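Local coordinates for protein galactose mutarotase related enzyme (Lactobacillus casei, PDB 3Q1N) that probably binds carbohydrate and acts as an isomerase of the aldose 1-epimerase (galactose mutarotase-like) family, at residues T40-H45 with A249-V254; I48-I53 with K134-A139; S155-D160 with P223-S228; E164-P169 with S213-A218. One frame throughout, in Å; residues are numbered along the deposited sequence.

Interaction 1: T40-H45 with A249-V254; sequences TFWNRH and APFIAV. With EDO (1,2-ethanediol), chain K.
The ring of Phe41 receives Ala249 and Pro250 on one face and the methyl CG2 of its neighbour Thr40 on the other. Two CH-pi contacts make up the first side: Ala249 CA stands 3.9 Å from the centroid of the Phe41 ring and Pro250 CD 4.0 Å from it. With its CG anti to the backbone N (chi1 -168°), Trp42 meets Phe251 less squarely, the rim atom CZ of Phe251 lying 3.6 Å from Trp42 CB and the ring planes inclined at 37°. At the indole edge, Trp42 NE1 donates to O2 of an ethanediol over 3.0 Å, while Arg44 CB covers part of one indole face. Losing the Phe41 ring to an alanine would probably open a gap above Ala249 and Pro250 and strip both CH-pi contacts. Trp42 also meets the rings of Trp242 and His143, and a nitrate lies nearby; such an aromatic-lined surface beside strand 251-258 is consistent with a sugar-binding pocket of the galactose mutarotase-like beta-sandwich.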
loop_
_atom_site.group_PDB
_atom_site.type_symbol
_atom_site.label_atom_id
_atom_site.label_comp_id
_atom_site.label_asym_id
_atom_site.label_seq_id
_atom_site.Cartn_x
_atom_site.Cartn_y
_atom_site.Cartn_z
ATOM N N THR A 40 -19.301 1.682 7.099
ATOM C CA THR A 40 -20.226 0.952 6.236
ATOM C C THR A 40 -19.454 0.040 5.268
ATOM O O THR A 40 -19.846 -1.109 5.049
ATOM C CB THR A 40 -21.121 1.941 5.479
ATOM O OG1 THR A 40 -21.711 2.857 6.419
ATOM C CG2 THR A 40 -22.230 1.197 4.668
ATOM N N PHE A 41 -18.309 0.531 4.769
ATOM C CA PHE A 41 -17.491 -0.199 3.789
ATOM C C PHE A 41 -16.085 -0.536 4.272
ATOM O O PHE A 41 -15.613 -1.645 4.061
ATOM C CB PHE A 41 -17.399 0.627 2.506
ATOM C CG PHE A 41 -18.737 0.910 1.893
ATOM C CD1 PHE A 41 -19.391 -0.083 1.186
ATOM C CD2 PHE A 41 -19.332 2.158 2.008
ATOM C CE1 PHE A 41 -20.661 0.160 0.616
ATOM C CE2 PHE A 41 -20.595 2.411 1.447
ATOM C CZ PHE A 41 -21.249 1.414 0.746
ATOM N N TRP A 42 -15.406 0.430 4.886
ATOM C CA TRP A 42 -14.045 0.200 5.372
ATOM C C TRP A 42 -13.638 1.322 6.302
ATOM O O TRP A 42 -13.731 2.480 5.946
ATOM C CB TRP A 42 -13.048 0.108 4.187
ATOM C CG TRP A 42 -11.713 -0.384 4.551
ATOM C CD1 TRP A 42 -11.424 -1.491 5.310
ATOM C CD2 TRP A 42 -10.433 0.173 4.157
ATOM N NE1 TRP A 42 -10.068 -1.626 5.438
ATOM C CE2 TRP A 42 -9.441 -0.627 4.728
ATOM C CE3 TRP A 42 -10.047 1.286 3.402
ATOM C CZ2 TRP A 42 -8.066 -0.358 4.556
ATOM C CZ3 TRP A 42 -8.673 1.550 3.242
ATOM C CH2 TRP A 42 -7.721 0.737 3.809
ATOM N N ASN A 43 -13.200 0.993 7.501
ATOM C CA ASN A 43 -12.977 2.009 8.493
ATOM C C ASN A 43 -11.568 2.593 8.539
ATOM O O ASN A 43 -11.220 3.231 9.525
ATOM C CB ASN A 43 -13.375 1.498 9.879
ATOM C CG ASN A 43 -12.603 0.305 10.317
ATOM O OD1 ASN A 43 -11.660 -0.158 9.657
ATOM N ND2 ASN A 43 -13.028 -0.264 11.456
ATOM N N ARG A 44 -10.760 2.359 7.493
ATOM C CA ARG A 44 -9.427 2.951 7.419
ATOM C C ARG A 44 -9.300 3.829 6.171
ATOM O O ARG A 44 -10.294 4.012 5.442
ATOM C CB ARG A 44 -8.393 1.864 7.450
ATOM C CG ARG A 44 -8.526 1.052 8.729
ATOM C CD ARG A 44 -7.676 -0.144 8.718
ATOM N NE ARG A 44 -7.950 -0.990 9.889
ATOM C CZ ARG A 44 -7.355 -0.880 11.085
ATOM N NH1 ARG A 44 -6.412 0.028 11.344
ATOM N NH2 ARG A 44 -7.695 -1.732 12.054
ATOM N N HIS A 45 -8.116 4.406 5.954
ATOM C CA HIS A 45 -7.955 5.357 4.839
ATOM C C HIS A 45 -6.785 4.931 3.923
ATOM O O HIS A 45 -6.956 4.730 2.729
ATOM C CB HIS A 45 -7.703 6.802 5.366
ATOM C CG HIS A 45 -8.633 7.246 6.448
ATOM N ND1 HIS A 45 -9.719 8.063 6.200
ATOM C CD2 HIS A 45 -8.650 6.980 7.779
ATOM C CE1 HIS A 45 -10.356 8.301 7.346
ATOM N NE2 HIS A 45 -9.720 7.668 8.320
ATOM N N ALA A 249 -18.716 -0.522 -2.625
ATOM C CA ALA A 249 -17.989 0.577 -2.025
ATOM C C ALA A 249 -17.668 1.613 -3.099
ATOM O O ALA A 249 -17.295 1.238 -4.205
ATOM C CB ALA A 249 -16.707 0.093 -1.373
ATOM N N PRO A 250 -17.806 2.900 -2.774
ATOM C CA PRO A 250 -17.474 3.996 -3.702
ATOM C C PRO A 250 -15.987 4.351 -3.622
ATOM O O PRO A 250 -15.616 5.530 -3.575
ATOM C CB PRO A 250 -18.356 5.142 -3.184
ATOM C CG PRO A 250 -18.369 4.890 -1.691
ATOM C CD PRO A 250 -18.415 3.410 -1.517
ATOM N N PHE A 251 -15.153 3.327 -3.546
ATOM C CA PHE A 251 -13.669 3.503 -3.581
ATOM C C PHE A 251 -12.966 2.306 -4.188
ATOM O O PHE A 251 -13.498 1.214 -4.223
ATOM C CB PHE A 251 -13.110 3.843 -2.183
ATOM C CG PHE A 251 -13.013 2.669 -1.209
ATOM C CD1 PHE A 251 -11.980 1.719 -1.282
ATOM C CD2 PHE A 251 -13.938 2.540 -0.183
ATOM C CE1 PHE A 251 -11.886 0.670 -0.344
ATOM C CE2 PHE A 251 -13.834 1.494 0.758
ATOM C CZ PHE A 251 -12.843 0.564 0.659
ATOM N N ILE A 252 -11.754 2.554 -4.675
ATOM C CA ILE A 252 -10.843 1.524 -5.141
ATOM C C ILE A 252 -9.493 1.864 -4.564
ATOM O O ILE A 252 -9.075 3.036 -4.621
ATOM C CB ILE A 252 -10.779 1.472 -6.685
ATOM C CG1 ILE A 252 -12.144 1.107 -7.268
ATOM C CG2 ILE A 252 -9.699 0.398 -7.133
ATOM C CD1 ILE A 252 -12.212 1.296 -8.795
ATOM N N ALA A 253 -8.873 0.863 -3.897
ATOM C CA ALA A 253 -7.516 0.986 -3.410
ATOM C C ALA A 253 -6.512 0.548 -4.461
ATOM O O ALA A 253 -6.713 -0.447 -5.166
ATOM C CB ALA A 253 -7.331 0.173 -2.084
ATOM N N VAL A 254 -5.405 1.289 -4.541
ATOM C CA VAL A 254 -4.327 1.011 -5.494
ATOM C C VAL A 254 -3.075 1.123 -4.661
ATOM O O VAL A 254 -2.718 2.213 -4.209
ATOM C CB VAL A 254 -4.337 1.979 -6.709
ATOM C CG1 VAL A 254 -3.263 1.499 -7.732
ATOM C CG2 VAL A 254 -5.754 2.036 -7.369
HETATM C C1 EDO K . -9.077 -5.022 4.189
HETATM O O1 EDO K . -8.975 -6.270 4.871
HETATM C C2 EDO K . -7.982 -4.102 4.700
HETATM O O2 EDO K . -8.176 -3.855 6.106
#

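Interaction 2: I48-I53 with K134-A139; sequences ILFPSI and KSMPFA
Ala139 N donates to Pro51 O over 2.9 Å, the one hydrogen bond that joins the two segments. The N-H points well at the oxygen (161°) but comes in above the carbonyl plane. In return Pro51 CA approaches Ala139 O at 3.4 Å, a CA-H...O contact. Apolar groups surround this link. Ile53 reaches the methyl of Ala139 with CD1, at 4.0 Å from Ala139 CB, and Pro51 CB faces Phe138 CB. With CG anti to the backbone N (chi1 172°), the Phe50 ring brings CE1 to 3.8 Å from Phe138 CB, its plane inclined at 44° to that of the Phe138 ring, while the selenomethionine methyl, Met136 CE, lies at its edge, 4.4 Å from Phe50 CZ. Pro51 CB sits over the centre of one Phe50 face, and the peptide between the two residues is cis. Farther out, Phe50 rests on Val128, Leu111 and Tyr109, and its backbone bonds to Phe75 and Ala76. The contact is buried just past the point where strand 48-49 pairs antiparallel with strand 136-147, which pairs in turn with strand 277-279, while strands 109-118 and 121-130 pack against Phe50 and Met136.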
loop_
_atom_site.group_PDB
_atom_site.type_symbol
_atom_site.label_atom_id
_atom_site.label_comp_id
_atom_site.label_asym_id
_atom_site.label_seq_id
_atom_site.Cartn_x
_atom_site.Cartn_y
_atom_site.Cartn_z
ATOM N N ILE A 48 -0.051 2.119 6.417
ATOM C CA ILE A 48 1.266 1.590 6.131
ATOM C C ILE A 48 1.310 0.140 6.579
ATOM O O ILE A 48 0.793 -0.196 7.671
ATOM C CB ILE A 48 2.374 2.421 6.841
ATOM C CG1 ILE A 48 2.411 3.827 6.247
ATOM C CG2 ILE A 48 3.766 1.709 6.670
ATOM C CD1 ILE A 48 3.355 4.830 6.992
ATOM N N LEU A 49 1.916 -0.708 5.754
ATOM C CA LEU A 49 2.000 -2.167 5.963
ATOM C C LEU A 49 3.465 -2.518 6.201
ATOM O O LEU A 49 4.271 -2.478 5.288
ATOM C CB LEU A 49 1.452 -2.907 4.738
ATOM C CG LEU A 49 0.123 -2.448 4.141
ATOM C CD1 LEU A 49 -0.174 -3.273 2.875
ATOM C CD2 LEU A 49 -1.011 -2.556 5.146
ATOM N N PHE A 50 3.816 -2.825 7.446
ATOM C CA PHE A 50 5.203 -3.200 7.778
ATOM C C PHE A 50 5.174 -3.961 9.091
ATOM O O PHE A 50 4.437 -3.593 9.962
ATOM C CB PHE A 50 6.080 -1.950 7.971
ATOM C CG PHE A 50 7.477 -2.232 8.502
ATOM C CD1 PHE A 50 8.525 -2.493 7.614
ATOM C CD2 PHE A 50 7.754 -2.219 9.881
ATOM C CE1 PHE A 50 9.809 -2.737 8.056
ATOM C CE2 PHE A 50 9.065 -2.448 10.341
ATOM C CZ PHE A 50 10.091 -2.712 9.423
ATOM N N PRO A 51 5.992 -5.019 9.220
ATOM C CA PRO A 51 6.942 -5.634 8.299
ATOM C C PRO A 51 6.354 -6.768 7.445
ATOM O O PRO A 51 7.107 -7.531 6.841
ATOM C CB PRO A 51 8.039 -6.147 9.238
ATOM C CG PRO A 51 7.295 -6.554 10.441
ATOM C CD PRO A 51 6.131 -5.575 10.580
ATOM N N SER A 52 5.033 -6.903 7.436
ATOM C CA SER A 52 4.341 -7.890 6.605
ATOM C C SER A 52 3.211 -7.179 5.832
ATOM O O SER A 52 2.623 -6.224 6.342
ATOM C CB SER A 52 3.759 -8.957 7.523
ATOM O OG SER A 52 3.265 -10.067 6.826
ATOM N N ILE A 53 2.922 -7.662 4.645
ATOM C CA ILE A 53 1.784 -7.256 3.839
ATOM C C ILE A 53 0.778 -8.384 3.862
ATOM O O ILE A 53 1.111 -9.544 3.655
ATOM C CB ILE A 53 2.270 -6.948 2.404
ATOM C CG1 ILE A 53 3.123 -5.676 2.387
ATOM C CG2 ILE A 53 1.059 -6.824 1.421
ATOM C CD1 ILE A 53 3.923 -5.535 1.027
ATOM N N LYS A 134 21.197 -8.684 14.085
ATOM C CA LYS A 134 20.728 -9.797 13.277
ATOM C C LYS A 134 20.308 -9.279 11.909
ATOM O O LYS A 134 19.899 -8.133 11.791
ATOM C CB LYS A 134 19.517 -10.495 13.921
ATOM C CG LYS A 134 19.853 -11.125 15.267
ATOM C CD LYS A 134 18.656 -11.950 15.750
ATOM C CE LYS A 134 17.406 -11.159 16.102
ATOM N NZ LYS A 134 17.646 -10.097 17.157
ATOM N N SER A 135 20.344 -10.166 10.918
ATOM C CA SER A 135 19.817 -9.869 9.576
ATOM C C SER A 135 18.308 -9.752 9.650
ATOM O O SER A 135 17.673 -10.638 10.171
ATOM C CB SER A 135 20.204 -10.980 8.629
ATOM O OG SER A 135 21.646 -11.111 8.570
HETATM N N MSE A 136 17.747 -8.661 9.117
HETATM C CA MSE A 136 16.308 -8.335 9.266
HETATM C C MSE A 136 15.565 -8.453 7.940
HETATM O O MSE A 136 15.793 -7.685 7.010
HETATM C CB MSE A 136 16.154 -6.940 9.826
HETATM C CG MSE A 136 14.689 -6.535 10.091
HETATM SE SE MSE A 136 14.416 -4.764 10.771
HETATM C CE MSE A 136 14.300 -3.867 9.090
ATOM N N PRO A 137 14.624 -9.396 7.868
ATOM C CA PRO A 137 13.802 -9.551 6.668
ATOM C C PRO A 137 12.503 -8.764 6.869
ATOM O O PRO A 137 11.947 -8.762 7.947
ATOM C CB PRO A 137 13.578 -11.042 6.596
ATOM C CG PRO A 137 13.545 -11.462 8.115
ATOM C CD PRO A 137 14.365 -10.452 8.877
ATOM N N PHE A 138 12.035 -8.102 5.807
ATOM C CA PHE A 138 10.785 -7.333 5.931
ATOM C C PHE A 138 10.113 -7.153 4.590
ATOM O O PHE A 138 10.719 -7.350 3.527
ATOM C CB PHE A 138 11.066 -5.928 6.520
ATOM C CG PHE A 138 11.711 -4.999 5.537
ATOM C CD1 PHE A 138 13.089 -5.031 5.315
ATOM C CD2 PHE A 138 10.951 -4.176 4.763
ATOM C CE1 PHE A 138 13.658 -4.291 4.325
ATOM C CE2 PHE A 138 11.505 -3.385 3.762
ATOM C CZ PHE A 138 12.907 -3.430 3.549
ATOM N N ALA A 139 8.826 -6.816 4.679
ATOM C CA ALA A 139 8.061 -6.265 3.566
ATOM C C ALA A 139 7.529 -4.896 3.946
ATOM O O ALA A 139 7.317 -4.602 5.119
ATOM C CB ALA A 139 6.868 -7.212 3.155
#

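Interaction 3: S155-D160 with P223-S228; sequences SFDDYD and PHHDHS. With EDO (1,2-ethanediol), chain P; EDO (1,2-ethanediol), chain L.
Two histidine-carboxylate hydrogen bonds hold these loops together: His225 NE2 donates to Asp157 OD2 over 2.8 Å, and His224 NE2 to Asp158 OD2, also over 2.8 Å. Asp158 OD2 offers its anti lone pair in the plane of the His224 ring. Asp157, whose CG anti to the backbone N (chi1 -171°) carries the carboxylate to His225, is met on the anti side of OD2, which lies 17° out of that ring's plane, the carboxylate turned 87° to it. The tight part lies beneath His225, where Tyr159 OH sits over one ring face, 3.2 Å from His225 CG; the same hydroxyl bonds to Gly149 N and, at 2.6 Å, to a water that donates to His227 O. An alanine replacing His225 would probably leave Asp157 OD2 without its histidine donor and uncover the side of Tyr159 OH. Toward solvent the contact thins: the exposed Pro223 brings CD to 3.4 Å from Asp158 O, and an ethanediol hydroxyl also donates to Asp157 OD2. Asp158 OD1 forms a salt bridge with Lys151. Residues 155-160 lead into strand 160-164, and the loop 223-228 connects its antiparallel neighbour, strand 217-221, to strand 229-232.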
loop_
_atom_site.group_PDB
_atom_site.type_symbol
_atom_site.label_atom_id
_atom_site.label_comp_id
_atom_site.label_asym_id
_atom_site.label_seq_id
_atom_site.Cartn_x
_atom_site.Cartn_y
_atom_site.Cartn_z
ATOM N N SER A 155 -22.309 0.080 -9.657
ATOM C CA SER A 155 -21.091 -0.415 -10.285
ATOM C C SER A 155 -20.085 0.720 -10.437
ATOM O O SER A 155 -20.455 1.910 -10.464
ATOM C CB SER A 155 -21.390 -1.036 -11.651
ATOM O OG SER A 155 -21.972 -0.091 -12.512
ATOM N N PHE A 156 -18.798 0.362 -10.532
ATOM C CA PHE A 156 -17.781 1.389 -10.735
ATOM C C PHE A 156 -18.055 2.083 -12.081
ATOM O O PHE A 156 -18.397 1.438 -13.074
ATOM C CB PHE A 156 -16.361 0.829 -10.702
ATOM C CG PHE A 156 -15.998 0.151 -9.418
ATOM C CD1 PHE A 156 -16.044 0.850 -8.213
ATOM C CD2 PHE A 156 -15.605 -1.169 -9.424
ATOM C CE1 PHE A 156 -15.701 0.233 -7.020
ATOM C CE2 PHE A 156 -15.275 -1.820 -8.216
ATOM C CZ PHE A 156 -15.315 -1.104 -7.024
ATOM N N ASP A 157 -17.919 3.408 -12.127
ATOM C CA ASP A 157 -18.311 4.146 -13.349
ATOM C C ASP A 157 -17.204 4.242 -14.397
ATOM O O ASP A 157 -16.633 5.326 -14.625
ATOM C CB ASP A 157 -18.809 5.542 -12.979
ATOM C CG ASP A 157 -19.439 6.288 -14.146
ATOM O OD1 ASP A 157 -19.817 5.631 -15.154
ATOM O OD2 ASP A 157 -19.596 7.543 -14.042
ATOM N N ASP A 158 -16.923 3.111 -15.037
ATOM C CA ASP A 158 -15.961 3.018 -16.135
ATOM C C ASP A 158 -14.540 3.484 -15.758
ATOM O O ASP A 158 -13.921 4.265 -16.463
ATOM C CB ASP A 158 -16.503 3.753 -17.366
ATOM C CG ASP A 158 -17.837 3.189 -17.836
ATOM O OD1 ASP A 158 -18.094 1.972 -17.582
ATOM O OD2 ASP A 158 -18.602 3.962 -18.450
ATOM N N TYR A 159 -14.029 2.952 -14.648
ATOM C CA TYR A 159 -12.670 3.204 -14.203
ATOM C C TYR A 159 -11.746 2.118 -14.722
ATOM O O TYR A 159 -12.097 0.899 -14.719
ATOM C CB TYR A 159 -12.587 3.254 -12.666
ATOM C CG TYR A 159 -13.057 4.583 -12.104
ATOM C CD1 TYR A 159 -14.412 4.838 -11.873
ATOM C CD2 TYR A 159 -12.157 5.588 -11.838
ATOM C CE1 TYR A 159 -14.836 6.053 -11.428
ATOM C CE2 TYR A 159 -12.564 6.798 -11.343
ATOM C CZ TYR A 159 -13.905 7.035 -11.146
ATOM O OH TYR A 159 -14.359 8.235 -10.657
ATOM N N ASP A 160 -10.577 2.535 -15.179
ATOM C CA ASP A 160 -9.533 1.609 -15.587
ATOM C C ASP A 160 -8.259 2.009 -14.876
ATOM O O ASP A 160 -8.120 3.140 -14.409
ATOM C CB ASP A 160 -9.217 1.688 -17.111
ATOM C CG ASP A 160 -10.361 1.246 -18.041
ATOM O OD1 ASP A 160 -11.384 0.646 -17.664
ATOM O OD2 ASP A 160 -10.232 1.595 -19.232
ATOM N N PRO A 223 -13.284 8.183 -17.918
ATOM C CA PRO A 223 -13.583 9.283 -18.836
ATOM C C PRO A 223 -14.758 10.146 -18.371
ATOM O O PRO A 223 -14.934 11.250 -18.890
ATOM C CB PRO A 223 -13.936 8.568 -20.136
ATOM C CG PRO A 223 -14.384 7.204 -19.734
ATOM C CD PRO A 223 -13.545 6.874 -18.535
ATOM N N HIS A 224 -15.550 9.664 -17.413
ATOM C CA HIS A 224 -16.716 10.423 -16.934
ATOM C C HIS A 224 -16.438 11.274 -15.704
ATOM O O HIS A 224 -17.366 11.898 -15.201
ATOM C CB HIS A 224 -17.877 9.498 -16.562
ATOM C CG HIS A 224 -18.245 8.514 -17.621
ATOM N ND1 HIS A 224 -18.618 8.897 -18.894
ATOM C CD2 HIS A 224 -18.322 7.166 -17.591
ATOM C CE1 HIS A 224 -18.886 7.816 -19.609
ATOM N NE2 HIS A 224 -18.705 6.754 -18.841
ATOM N N HIS A 225 -15.200 11.280 -15.211
ATOM C CA HIS A 225 -14.887 11.962 -13.960
ATOM C C HIS A 225 -13.654 12.805 -14.051
ATOM O O HIS A 225 -12.625 12.359 -14.564
ATOM C CB HIS A 225 -14.747 10.944 -12.831
ATOM C CG HIS A 225 -16.035 10.282 -12.533
ATOM N ND1 HIS A 225 -16.947 10.830 -11.663
ATOM C CD2 HIS A 225 -16.634 9.206 -13.090
ATOM C CE1 HIS A 225 -18.053 10.113 -11.690
ATOM N NE2 HIS A 225 -17.888 9.118 -12.548
ATOM N N ASP A 226 -13.762 13.997 -13.485
ATOM C CA ASP A 226 -12.737 15.035 -13.621
ATOM C C ASP A 226 -11.439 14.654 -12.985
ATOM O O ASP A 226 -10.354 14.908 -13.561
ATOM C CB ASP A 226 -13.204 16.360 -12.978
ATOM C CG ASP A 226 -14.162 17.147 -13.856
ATOM O OD1 ASP A 226 -14.457 16.716 -14.996
ATOM O OD2 ASP A 226 -14.660 18.194 -13.389
ATOM N N HIS A 227 -11.498 14.099 -11.776
ATOM C CA HIS A 227 -10.294 13.854 -11.035
ATOM C C HIS A 227 -9.806 12.414 -11.326
ATOM O O HIS A 227 -10.587 11.448 -11.514
ATOM C CB HIS A 227 -10.498 14.101 -9.523
ATOM C CG HIS A 227 -10.727 15.546 -9.184
ATOM N ND1 HIS A 227 -9.724 16.491 -9.265
ATOM C CD2 HIS A 227 -11.846 16.214 -8.807
ATOM C CE1 HIS A 227 -10.218 17.675 -8.953
ATOM N NE2 HIS A 227 -11.504 17.535 -8.668
ATOM N N SER A 228 -8.521 12.301 -11.487
ATOM C CA SER A 228 -7.858 11.015 -11.556
ATOM C C SER A 228 -6.592 11.189 -10.755
ATOM O O SER A 228 -6.241 12.308 -10.359
ATOM C CB SER A 228 -7.523 10.657 -12.994
ATOM O OG SER A 228 -6.696 11.619 -13.618
HETATM C C1 EDO P . -16.025 15.357 -18.153
HETATM O O1 EDO P . -15.019 15.116 -19.156
HETATM C C2 EDO P . -15.764 14.432 -16.978
HETATM O O2 EDO P . -14.349 14.323 -16.718
HETATM C C1 EDO L . -21.520 8.776 -11.613
HETATM O O1 EDO L . -21.236 9.745 -12.653
HETATM C C2 EDO L . -20.982 9.107 -10.206
HETATM O O2 EDO L . -21.438 10.374 -9.665
HETATM O O HOH W 1 -12.591 10.176 -10.343
#

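Interaction 4: E164-P169 with S213-A218; sequences EPLNSP and SEIAKA. With EDO (1,2-ethanediol), chain S.
Glu214 reaches across to Asn167 and grips its backbone. From CB, which lies 3.9 Å from Asn167 ND2, the chain passes to CG, set between the backbone N and the carbonyl carbon (chi1 69°), and there Glu214 CG meets Pro165 O at 3.6 Å, a buried carbonyl oxygen with no hydrogen-bond partner in the model. The chain bends at chi2, bringing CD to 3.8 Å from Asn167 N, and OE2 accepts from Asn167 N over 2.8 Å through its anti lone pair. Leu166 CD1 comes up beside the same oxygen, and the Asn167 amide slides past the carboxylate with the planes 15° apart. Farther along, the backbones pair as antiparallel strands through a classic beta bulge: Ala216 and Lys217 both face Glu164, whose carbonyl oxygen takes two N-H groups, from Lys217 N at 2.9 Å and from Ala216 N at 2.7 Å. Glu164 N donates in turn to Lys217 O. At the bulge, Pro165, preceded by a cis peptide bond, packs its CD 3.8 Å from Ala216 CB. The Glu164 and Lys217 side chains run alongside each other, Glu164 OE2 resting 3.3 Å from Lys217 CG, while the Lys217 ammonium forms a salt bridge with Glu292.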
loop_
_atom_site.group_PDB
_atom_site.type_symbol
_atom_site.label_atom_id
_atom_site.label_comp_id
_atom_site.label_asym_id
_atom_site.label_seq_id
_atom_site.Cartn_x
_atom_site.Cartn_y
_atom_site.Cartn_z
ATOM N N GLU A 164 2.309 2.017 -17.416
ATOM C CA GLU A 164 3.444 2.089 -18.324
ATOM C C GLU A 164 4.762 2.112 -17.575
ATOM O O GLU A 164 4.804 2.577 -16.432
ATOM C CB GLU A 164 3.330 3.322 -19.228
ATOM C CG GLU A 164 3.494 4.659 -18.562
ATOM C CD GLU A 164 4.959 5.086 -18.284
ATOM O OE1 GLU A 164 5.894 4.601 -18.952
ATOM O OE2 GLU A 164 5.156 5.941 -17.397
ATOM N N PRO A 165 5.845 1.590 -18.202
ATOM C CA PRO A 165 5.803 0.807 -19.426
ATOM C C PRO A 165 5.353 -0.594 -19.114
ATOM O O PRO A 165 5.263 -0.966 -17.954
ATOM C CB PRO A 165 7.275 0.790 -19.896
ATOM C CG PRO A 165 8.046 0.836 -18.604
ATOM C CD PRO A 165 7.234 1.824 -17.745
ATOM N N LEU A 166 5.096 -1.378 -20.144
ATOM C CA LEU A 166 4.729 -2.778 -19.973
ATOM C C LEU A 166 5.500 -3.600 -21.010
ATOM O O LEU A 166 5.337 -3.390 -22.221
ATOM C CB LEU A 166 3.202 -2.928 -20.112
ATOM C CG LEU A 166 2.485 -4.114 -19.516
ATOM C CD1 LEU A 166 2.769 -4.279 -17.988
ATOM C CD2 LEU A 166 0.966 -4.034 -19.805
ATOM N N ASN A 167 6.348 -4.511 -20.537
ATOM C CA ASN A 167 7.201 -5.321 -21.444
ATOM C C ASN A 167 6.666 -6.734 -21.679
ATOM O O ASN A 167 7.338 -7.541 -22.327
ATOM C CB ASN A 167 8.605 -5.467 -20.880
ATOM C CG ASN A 167 9.291 -4.141 -20.655
ATOM O OD1 ASN A 167 9.026 -3.141 -21.349
ATOM N ND2 ASN A 167 10.182 -4.121 -19.679
ATOM N N SER A 168 5.486 -7.043 -21.152
ATOM C CA SER A 168 4.824 -8.327 -21.409
ATOM C C SER A 168 3.377 -8.181 -20.914
ATOM O O SER A 168 3.068 -7.199 -20.245
ATOM C CB SER A 168 5.565 -9.486 -20.707
ATOM O OG SER A 168 5.453 -9.448 -19.294
ATOM N N PRO A 169 2.483 -9.128 -21.259
ATOM C CA PRO A 169 1.108 -8.966 -20.844
ATOM C C PRO A 169 0.968 -8.813 -19.337
ATOM O O PRO A 169 1.783 -9.342 -18.599
ATOM C CB PRO A 169 0.454 -10.250 -21.304
ATOM C CG PRO A 169 1.247 -10.644 -22.535
ATOM C CD PRO A 169 2.653 -10.266 -22.185
ATOM N N SER A 213 6.840 -5.882 -12.641
ATOM C CA SER A 213 7.627 -4.940 -11.835
ATOM C C SER A 213 8.199 -3.763 -12.586
ATOM O O SER A 213 8.652 -2.791 -11.968
ATOM C CB SER A 213 8.747 -5.678 -11.105
ATOM O OG SER A 213 8.198 -6.687 -10.300
ATOM N N GLU A 214 8.188 -3.830 -13.912
ATOM C CA GLU A 214 8.713 -2.760 -14.717
ATOM C C GLU A 214 7.837 -1.498 -14.757
ATOM O O GLU A 214 8.274 -0.457 -15.283
ATOM C CB GLU A 214 8.906 -3.238 -16.146
ATOM C CG GLU A 214 7.604 -3.532 -16.949
ATOM C CD GLU A 214 7.151 -4.995 -16.880
ATOM O OE1 GLU A 214 7.404 -5.691 -15.844
ATOM O OE2 GLU A 214 6.499 -5.440 -17.858
ATOM N N ILE A 215 6.599 -1.602 -14.274
ATOM C CA ILE A 215 5.685 -0.446 -14.300
ATOM C C ILE A 215 6.233 0.746 -13.534
ATOM O O ILE A 215 6.713 0.622 -12.403
ATOM C CB ILE A 215 4.272 -0.820 -13.750
ATOM C CG1 ILE A 215 3.641 -1.875 -14.665
ATOM C CG2 ILE A 215 3.363 0.467 -13.639
ATOM C CD1 ILE A 215 2.372 -2.568 -14.054
ATOM N N ALA A 216 6.181 1.901 -14.176
ATOM C CA ALA A 216 6.659 3.135 -13.584
ATOM C C ALA A 216 5.511 4.028 -13.155
ATOM O O ALA A 216 5.622 4.709 -12.145
ATOM C CB ALA A 216 7.529 3.874 -14.599
ATOM N N LYS A 217 4.431 4.022 -13.936
ATOM C CA LYS A 217 3.265 4.843 -13.644
ATOM C C LYS A 217 1.998 4.051 -13.819
ATOM O O LYS A 217 1.893 3.234 -14.732
ATOM C CB LYS A 217 3.230 6.087 -14.520
ATOM C CG LYS A 217 4.448 6.986 -14.301
ATOM C CD LYS A 217 4.086 8.419 -14.681
ATOM C CE LYS A 217 5.278 9.327 -14.631
ATOM N NZ LYS A 217 4.871 10.725 -14.886
ATOM N N ALA A 218 1.065 4.266 -12.903
ATOM C CA ALA A 218 -0.235 3.592 -12.941
ATOM C C ALA A 218 -1.310 4.655 -12.637
ATOM O O ALA A 218 -1.278 5.315 -11.582
ATOM C CB ALA A 218 -0.283 2.464 -11.925
HETATM C C1 EDO S . 8.177 6.111 -11.269
HETATM O O1 EDO S . 7.413 6.982 -12.151
HETATM C C2 EDO S . 8.271 6.644 -9.834
HETATM O O2 EDO S . 9.419 6.361 -9.043
#

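From the N terminus, residues 40-45 come first, and their contact with 249-254 closes the longest loop, within which the other three interactions lie. Just downstream, 48-53 meets 134-139 in interaction 2, joining strand 48-49 to the start of strand 136-147; strand 251-258 of interaction 1 is a neighbour in the same sheet. After that loop closes, interaction 3 opens at 155-160, and interaction 4 is nested inside it. The two lie at opposite ends of the pairing of strands 160-164 and 217-221, interaction 3 in the loops flanking it and interaction 4 where Glu164 meets Lys217. Interactions 1 and 3 touch, the Phe156 ring packing on Ala249, Phe251 and Ile252.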